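Local coordinates for Crh-like protein 5 (Neosartorya fumigata, PDB 6IBW) that cleaves chitin and transfers the released chains to 1,6-beta-glucan or to other chitin, cross-linking polysaccharides in the fungal cell wall and septa, at residues A49-A54 against L183-G188; T61-F66 against P178-L183. All coordinates share one frame; numbering follows the deposited sequence.

Contact 1 (A49-A54 against L183-G188); sequences AEFTVA and LGSWAG. With NAG (2-acetamido-2-deoxy-beta-D-glucopyranose), chain C; NAG (2-acetamido-2-deoxy-beta-D-glucopyranose), chain B; NAG (2-acetamido-2-deoxy-beta-D-glucopyranose), chain D.
Phe-51 and Val-53 pack against strand 183-187 from a different sheet, although strand 50-53 runs almost parallel to it: the short axes are 11° apart and approach to 6.3 Å. The setting is the GH16 beta-jelly-roll, a sandwich of two antiparallel sheets. Strand 50-53 pairs with 212-223 in one, and strand 183-187 belongs to the other, sugar-binding sheet. Side chains carry this junction. With CG anti to the carbonyl carbon (chi1 -57°), the Phe-51 ring reaches back along the partner strand, where CZ meets Leu-183 CB at 4.0 Å and CD1 meets Gly-184 CA at 3.9 Å. Val-53 divides its branches: CG1 lies 4.1 Å from Ala-187 CB, while CG2 touches Trp-186 CA at 4.0 Å. Strand alternation turns Leu-183, Ser-185 and Ala-187 toward strand 50-53 and sends Trp-186 to the opposite face, where chitin binds. There the indole lies under the chain C NAG, whose C5 sits over the ring centre, 3.7 Å from Trp-186 CD2. The acetamide methyl of the same sugar, C8, comes within 3.8 Å of Gly-184 N, a van der Waals approach. At the indole edge, Trp-186 NE1 gives a weak hydrogen bond to O6 of the chain B NAG, 3.2 Å long and bent to 133°.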
loop_
_atom_site.group_PDB
_atom_site.type_symbol
_atom_site.label_atom_id
_atom_site.label_comp_id
_atom_site.label_asym_id
_atom_site.label_seq_id
_atom_site.Cartn_x
_atom_site.Cartn_y
_atom_site.Cartn_z
ATOM N N ALA A 49 -6.423 4.615 13.376
ATOM C CA ALA A 49 -5.717 5.747 12.733
ATOM C C ALA A 49 -6.648 6.376 11.696
ATOM O O ALA A 49 -7.334 5.613 11.020
ATOM C CB ALA A 49 -4.443 5.248 12.101
ATOM N N GLU A 50 -6.680 7.707 11.595
ATOM C CA GLU A 50 -7.641 8.439 10.726
ATOM C C GLU A 50 -6.886 9.117 9.588
ATOM O O GLU A 50 -6.020 9.947 9.849
ATOM C CB GLU A 50 -8.428 9.492 11.500
ATOM C CG GLU A 50 -9.259 8.932 12.645
ATOM C CD GLU A 50 -10.090 9.992 13.379
ATOM O OE1 GLU A 50 -9.990 11.198 13.014
ATOM O OE2 GLU A 50 -10.838 9.629 14.321
ATOM N N PHE A 51 -7.253 8.790 8.360
ATOM C CA PHE A 51 -6.744 9.439 7.135
ATOM C C PHE A 51 -7.901 10.262 6.575
ATOM O O PHE A 51 -8.855 9.673 6.007
ATOM C CB PHE A 51 -6.206 8.354 6.207
ATOM C CG PHE A 51 -5.140 7.540 6.885
ATOM C CD1 PHE A 51 -3.816 7.944 6.825
ATOM C CD2 PHE A 51 -5.465 6.418 7.630
ATOM C CE1 PHE A 51 -2.827 7.219 7.471
ATOM C CE2 PHE A 51 -4.478 5.696 8.279
ATOM C CZ PHE A 51 -3.167 6.108 8.212
ATOM N N THR A 52 -7.855 11.574 6.814
ATOM C CA THR A 52 -8.955 12.512 6.485
ATOM C C THR A 52 -8.533 13.412 5.329
ATOM O O THR A 52 -7.476 14.046 5.410
ATOM C CB THR A 52 -9.353 13.317 7.717
ATOM O OG1 THR A 52 -9.634 12.322 8.696
ATOM C CG2 THR A 52 -10.550 14.215 7.493
ATOM N N VAL A 53 -9.341 13.461 4.284
ATOM C CA VAL A 53 -9.203 14.503 3.236
ATOM C C VAL A 53 -10.199 15.602 3.595
ATOM O O VAL A 53 -11.379 15.441 3.281
ATOM C CB VAL A 53 -9.445 13.895 1.848
ATOM C CG1 VAL A 53 -9.514 14.969 0.766
ATOM C CG2 VAL A 53 -8.388 12.837 1.538
ATOM N N ALA A 54 -9.761 16.632 4.315
ATOM C CA ALA A 54 -10.662 17.729 4.734
ATOM C C ALA A 54 -10.623 18.847 3.694
ATOM O O ALA A 54 -11.656 19.470 3.488
ATOM C CB ALA A 54 -10.321 18.230 6.113
ATOM N N LEU A 183 0.250 3.647 4.362
ATOM C CA LEU A 183 -1.224 3.759 4.415
ATOM C C LEU A 183 -1.568 5.226 4.188
ATOM O O LEU A 183 -0.882 6.075 4.766
ATOM C CB LEU A 183 -1.707 3.255 5.774
ATOM C CG LEU A 183 -1.435 1.785 6.068
ATOM C CD1 LEU A 183 -1.701 1.497 7.537
ATOM C CD2 LEU A 183 -2.263 0.877 5.163
ATOM N N GLY A 184 -2.575 5.533 3.376
ATOM C CA GLY A 184 -2.963 6.942 3.185
ATOM C C GLY A 184 -4.261 7.120 2.435
ATOM O O GLY A 184 -4.756 6.173 1.817
ATOM N N SER A 185 -4.801 8.325 2.492
ATOM C CA SER A 185 -5.964 8.725 1.682
ATOM C C SER A 185 -5.553 9.956 0.891
ATOM O O SER A 185 -4.728 10.740 1.368
ATOM C CB SER A 185 -7.150 8.969 2.559
ATOM O OG SER A 185 -6.862 9.968 3.537
ATOM N N TRP A 186 -6.081 10.111 -0.302
ATOM C CA TRP A 186 -5.814 11.335 -1.084
ATOM C C TRP A 186 -6.989 11.548 -2.016
ATOM O O TRP A 186 -7.805 10.647 -2.172
ATOM C CB TRP A 186 -4.496 11.213 -1.837
ATOM C CG TRP A 186 -4.390 9.976 -2.667
ATOM C CD1 TRP A 186 -4.296 8.692 -2.225
ATOM C CD2 TRP A 186 -4.322 9.915 -4.093
ATOM N NE1 TRP A 186 -4.197 7.835 -3.280
ATOM C CE2 TRP A 186 -4.212 8.555 -4.444
ATOM C CE3 TRP A 186 -4.351 10.874 -5.103
ATOM C CZ2 TRP A 186 -4.130 8.127 -5.769
ATOM C CZ3 TRP A 186 -4.273 10.451 -6.414
ATOM C CH2 TRP A 186 -4.156 9.098 -6.740
ATOM N N ALA A 187 -7.098 12.721 -2.596
ATOM C CA ALA A 187 -8.208 12.968 -3.524
ATOM C C ALA A 187 -7.653 12.809 -4.941
ATOM O O ALA A 187 -6.890 13.670 -5.370
ATOM C CB ALA A 187 -8.808 14.310 -3.220
ATOM N N GLY A 188 -7.981 11.702 -5.601
ATOM C CA GLY A 188 -7.664 11.469 -7.019
ATOM C C GLY A 188 -8.530 12.365 -7.879
ATOM O O GLY A 188 -8.167 12.624 -9.031
HETATM C C1 NAG C . -0.435 8.070 -3.944
HETATM C C2 NAG C . -0.040 8.602 -2.584
HETATM C C3 NAG C . -0.549 10.013 -2.369
HETATM C C4 NAG C . -0.168 10.886 -3.550
HETATM C C5 NAG C . -0.682 10.234 -4.837
HETATM C C6 NAG C . -0.446 11.070 -6.088
HETATM C C7 NAG C . 0.081 6.772 -0.977
HETATM C C8 NAG C . -0.563 6.045 0.159
HETATM N N2 NAG C . -0.580 7.774 -1.522
HETATM O O3 NAG C . 0.019 10.462 -1.141
HETATM O O4 NAG C . -0.745 12.192 -3.392
HETATM O O5 NAG C . -0.053 8.977 -4.979
HETATM O O6 NAG C . 0.950 11.108 -6.396
HETATM O O7 NAG C . 1.163 6.456 -1.373
HETATM C C1 NAG B . 0.100 3.805 -6.935
HETATM C C2 NAG B . 0.548 5.183 -7.446
HETATM C C3 NAG B . 0.881 6.150 -6.323
HETATM C C4 NAG B . -0.219 6.132 -5.259
HETATM C C5 NAG B . -0.599 4.735 -4.814
HETATM C C6 NAG B . -1.813 4.803 -3.902
HETATM C C7 NAG B . 1.505 4.970 -9.708
HETATM C C8 NAG B . 2.757 5.083 -10.531
HETATM N N2 NAG B . 1.660 5.126 -8.380
HETATM O O1 NAG B . -0.506 3.035 -8.001
HETATM O O3 NAG B . 0.930 7.452 -6.908
HETATM O O4 NAG B . 0.181 6.790 -4.053
HETATM O O5 NAG B . -0.906 3.896 -5.914
HETATM O O6 NAG B . -3.017 5.168 -4.590
HETATM O O7 NAG B . 0.430 4.764 -10.259
HETATM C C1 NAG D . -4.219 5.176 -11.989
HETATM C C2 NAG D . -4.085 3.748 -11.434
HETATM C C3 NAG D . -4.278 3.765 -9.918
HETATM C C4 NAG D . -3.240 4.712 -9.305
HETATM C C5 NAG D . -3.299 6.120 -9.914
HETATM C C6 NAG D . -2.104 6.916 -9.379
HETATM C C7 NAG D . -4.614 1.676 -12.674
HETATM C C8 NAG D . -5.668 0.916 -13.436
HETATM N N2 NAG D . -5.006 2.824 -12.093
HETATM O O3 NAG D . -4.186 2.432 -9.372
HETATM O O4 NAG D . -3.431 4.825 -7.898
HETATM O O5 NAG D . -3.300 6.096 -11.359
HETATM O O6 NAG D . -2.153 8.267 -9.813
HETATM O O7 NAG D . -3.469 1.242 -12.636
#

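Contact 2 (T61-F66 against P178-L183); sequences TIDTDF and PMRLRL. With NAG (2-acetamido-2-deoxy-beta-D-glucopyranose), chain C.
Arg-182 faces Asp-63 as a non-hydrogen-bonded pair of an antiparallel ladder, and its side chain leads from the sheet backbone to bound chitin. CB passes 4.0 Å from Ile-62 O; CG and CD then run alongside the Asp-63 carboxylate, the two side chains pointing the same way. CD also touches Thr-61 CG2 at 3.6 Å. A bend at chi3 (-58°) turns the guanidinium toward the sugar, and NE donates to O7 of the chain C NAG acetamide at 2.8 Å with an angle of 146°. NH1 stays 4.5 Å from Asp-63 OD1, beyond salt-bridge range, while NH2 makes a long, weak ion pair with Glu-92. The other oxygen, Asp-63 OD2, lies 2.7 Å from Arg-180 NE over the guanidinium face, so this salt bridge rests on charge alone. Asp-63 thus stands between two arginines, probably stabilising its anionic form. Reciprocal 2.7 Å bonds, Ile-62 N to Leu-183 O and Leu-183 N to Ile-62 O, fix the register; farther along, Leu-181 N donates to Thr-64 OG1 at 3.1 Å. Strands 35-39 and 85-92 flank the pair within its sheet, and strand 212-223 of the other sheet packs beneath Leu-181 and Leu-183, on the face turned from the sugar.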
loop_
_atom_site.group_PDB
_atom_site.type_symbol
_atom_site.label_atom_id
_atom_site.label_comp_id
_atom_site.label_asym_id
_atom_site.label_seq_id
_atom_site.Cartn_x
_atom_site.Cartn_y
_atom_site.Cartn_z
ATOM N N THR A 61 -0.514 10.421 4.927
ATOM C CA THR A 61 0.124 9.108 4.659
ATOM C C THR A 61 1.006 8.692 5.833
ATOM O O THR A 61 1.614 9.587 6.440
ATOM C CB THR A 61 1.009 9.178 3.413
ATOM O OG1 THR A 61 0.405 10.044 2.460
ATOM C CG2 THR A 61 1.229 7.827 2.777
ATOM N N ILE A 62 1.114 7.388 6.106
ATOM C CA ILE A 62 2.106 6.861 7.086
ATOM C C ILE A 62 2.855 5.708 6.428
ATOM O O ILE A 62 2.214 4.857 5.840
ATOM C CB ILE A 62 1.467 6.476 8.439
ATOM C CG1 ILE A 62 0.318 5.472 8.296
ATOM C CG2 ILE A 62 1.046 7.733 9.185
ATOM C CD1 ILE A 62 -0.010 4.734 9.559
ATOM N N ASP A 63 4.172 5.733 6.558
ATOM C CA ASP A 63 5.159 4.752 6.059
ATOM C C ASP A 63 5.702 3.945 7.232
ATOM O O ASP A 63 5.932 4.572 8.263
ATOM C CB ASP A 63 6.397 5.517 5.634
ATOM C CG ASP A 63 6.535 5.772 4.157
ATOM O OD1 ASP A 63 5.631 6.412 3.579
ATOM O OD2 ASP A 63 7.590 5.385 3.610
ATOM N N THR A 64 6.003 2.656 7.102
ATOM C CA THR A 64 6.709 1.942 8.197
ATOM C C THR A 64 8.174 2.376 8.148
ATOM O O THR A 64 8.659 2.669 7.052
ATOM C CB THR A 64 6.574 0.422 8.108
ATOM O OG1 THR A 64 7.044 -0.046 6.847
ATOM C CG2 THR A 64 5.162 -0.064 8.301
ATOM N N ASP A 65 8.848 2.443 9.292
ATOM C CA ASP A 65 10.295 2.780 9.353
ATOM C C ASP A 65 11.083 1.644 8.722
ATOM O O ASP A 65 12.150 1.902 8.119
ATOM C CB ASP A 65 10.777 2.947 10.789
ATOM C CG ASP A 65 10.424 4.308 11.323
ATOM O OD1 ASP A 65 10.141 5.189 10.471
ATOM O OD2 ASP A 65 10.406 4.453 12.566
ATOM N N PHE A 66 10.517 0.445 8.798
ATOM C CA PHE A 66 11.206 -0.798 8.403
ATOM C C PHE A 66 10.706 -1.322 7.059
ATOM O O PHE A 66 9.634 -0.922 6.575
ATOM C CB PHE A 66 10.969 -1.851 9.469
ATOM C CG PHE A 66 9.517 -2.158 9.725
ATOM C CD1 PHE A 66 8.801 -2.967 8.860
ATOM C CD2 PHE A 66 8.879 -1.657 10.849
ATOM C CE1 PHE A 66 7.475 -3.279 9.129
ATOM C CE2 PHE A 66 7.549 -1.952 11.105
ATOM C CZ PHE A 66 6.849 -2.768 10.246
ATOM N N PRO A 178 12.751 -5.605 -1.044
ATOM C CA PRO A 178 12.238 -5.252 0.285
ATOM C C PRO A 178 11.261 -4.074 0.191
ATOM O O PRO A 178 11.575 -3.103 -0.457
ATOM C CB PRO A 178 13.491 -4.882 1.082
ATOM C CG PRO A 178 14.620 -5.556 0.311
ATOM C CD PRO A 178 14.215 -5.499 -1.143
ATOM N N MET A 179 10.074 -4.226 0.777
ATOM C CA MET A 179 8.993 -3.213 0.664
ATOM C C MET A 179 8.559 -2.733 2.047
ATOM O O MET A 179 8.469 -3.540 2.968
ATOM C CB MET A 179 7.789 -3.767 -0.102
ATOM C CG MET A 179 7.727 -3.280 -1.528
ATOM S SD MET A 179 6.734 -4.369 -2.528
ATOM C CE MET A 179 8.049 -5.464 -3.056
ATOM N N ARG A 180 8.253 -1.442 2.137
ATOM C CA ARG A 180 7.715 -0.779 3.348
ATOM C C ARG A 180 6.206 -0.661 3.165
ATOM O O ARG A 180 5.761 -0.635 2.039
ATOM C CB ARG A 180 8.380 0.583 3.554
ATOM C CG ARG A 180 8.488 1.420 2.290
ATOM C CD ARG A 180 8.713 2.897 2.539
ATOM N NE ARG A 180 9.012 3.170 3.940
ATOM C CZ ARG A 180 10.038 3.886 4.424
ATOM N NH1 ARG A 180 10.926 4.439 3.615
ATOM N NH2 ARG A 180 10.168 4.042 5.739
ATOM N N LEU A 181 5.438 -0.640 4.238
ATOM C CA LEU A 181 3.974 -0.448 4.118
ATOM C C LEU A 181 3.667 1.046 4.263
ATOM O O LEU A 181 4.168 1.656 5.219
ATOM C CB LEU A 181 3.265 -1.309 5.160
ATOM C CG LEU A 181 1.738 -1.231 5.154
ATOM C CD1 LEU A 181 1.149 -1.684 3.827
ATOM C CD2 LEU A 181 1.169 -2.080 6.271
ATOM N N ARG A 182 2.899 1.592 3.321
ATOM C CA ARG A 182 2.362 2.973 3.357
ATOM C C ARG A 182 0.849 2.887 3.459
ATOM O O ARG A 182 0.239 2.120 2.682
ATOM C CB ARG A 182 2.655 3.715 2.061
ATOM C CG ARG A 182 3.862 4.630 2.098
ATOM C CD ARG A 182 3.683 5.802 1.135
ATOM N NE ARG A 182 3.471 5.339 -0.225
ATOM C CZ ARG A 182 4.429 4.881 -1.025
ATOM N NH1 ARG A 182 5.683 4.824 -0.596
ATOM N NH2 ARG A 182 4.118 4.476 -2.245
ATOM N N LEU A 183 0.250 3.647 4.362
ATOM C CA LEU A 183 -1.224 3.759 4.415
ATOM C C LEU A 183 -1.568 5.226 4.188
ATOM O O LEU A 183 -0.882 6.075 4.766
ATOM C CB LEU A 183 -1.707 3.255 5.774
ATOM C CG LEU A 183 -1.435 1.785 6.068
ATOM C CD1 LEU A 183 -1.701 1.497 7.537
ATOM C CD2 LEU A 183 -2.263 0.877 5.163
HETATM C C1 NAG C . -0.435 8.070 -3.944
HETATM C C2 NAG C . -0.040 8.602 -2.584
HETATM C C3 NAG C . -0.549 10.013 -2.369
HETATM C C4 NAG C . -0.168 10.886 -3.550
HETATM C C5 NAG C . -0.682 10.234 -4.837
HETATM C C6 NAG C . -0.446 11.070 -6.088
HETATM C C7 NAG C . 0.081 6.772 -0.977
HETATM C C8 NAG C . -0.563 6.045 0.159
HETATM N N2 NAG C . -0.580 7.774 -1.522
HETATM O O3 NAG C . 0.019 10.462 -1.141
HETATM O O4 NAG C . -0.745 12.192 -3.392
HETATM O O5 NAG C . -0.053 8.977 -4.979
HETATM O O6 NAG C . 0.950 11.108 -6.396
HETATM O O7 NAG C . 1.163 6.456 -1.373
#

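From the N terminus the chain passes first through 49-54, in the sheet of strand 212-223, and then through 61-66, in the sugar-binding sheet. After 111 intervening residues, strand 180-187 returns to complete both contacts: 178-183 closes contact 2, and 183-188 closes contact 1. Contact 2 is therefore the inner loop and contact 1 the outer, without crossing, and Leu-183 belongs to both. Contact 2 joins neighbouring strands within one sheet, whereas contact 1 spans the two sheets. Their interiors meet where Phe-51 CZ packs 3.5 Å from Ile-62 CG1. On the opposite face both reach the same chain C NAG, tying the sandwich core to the chitin site.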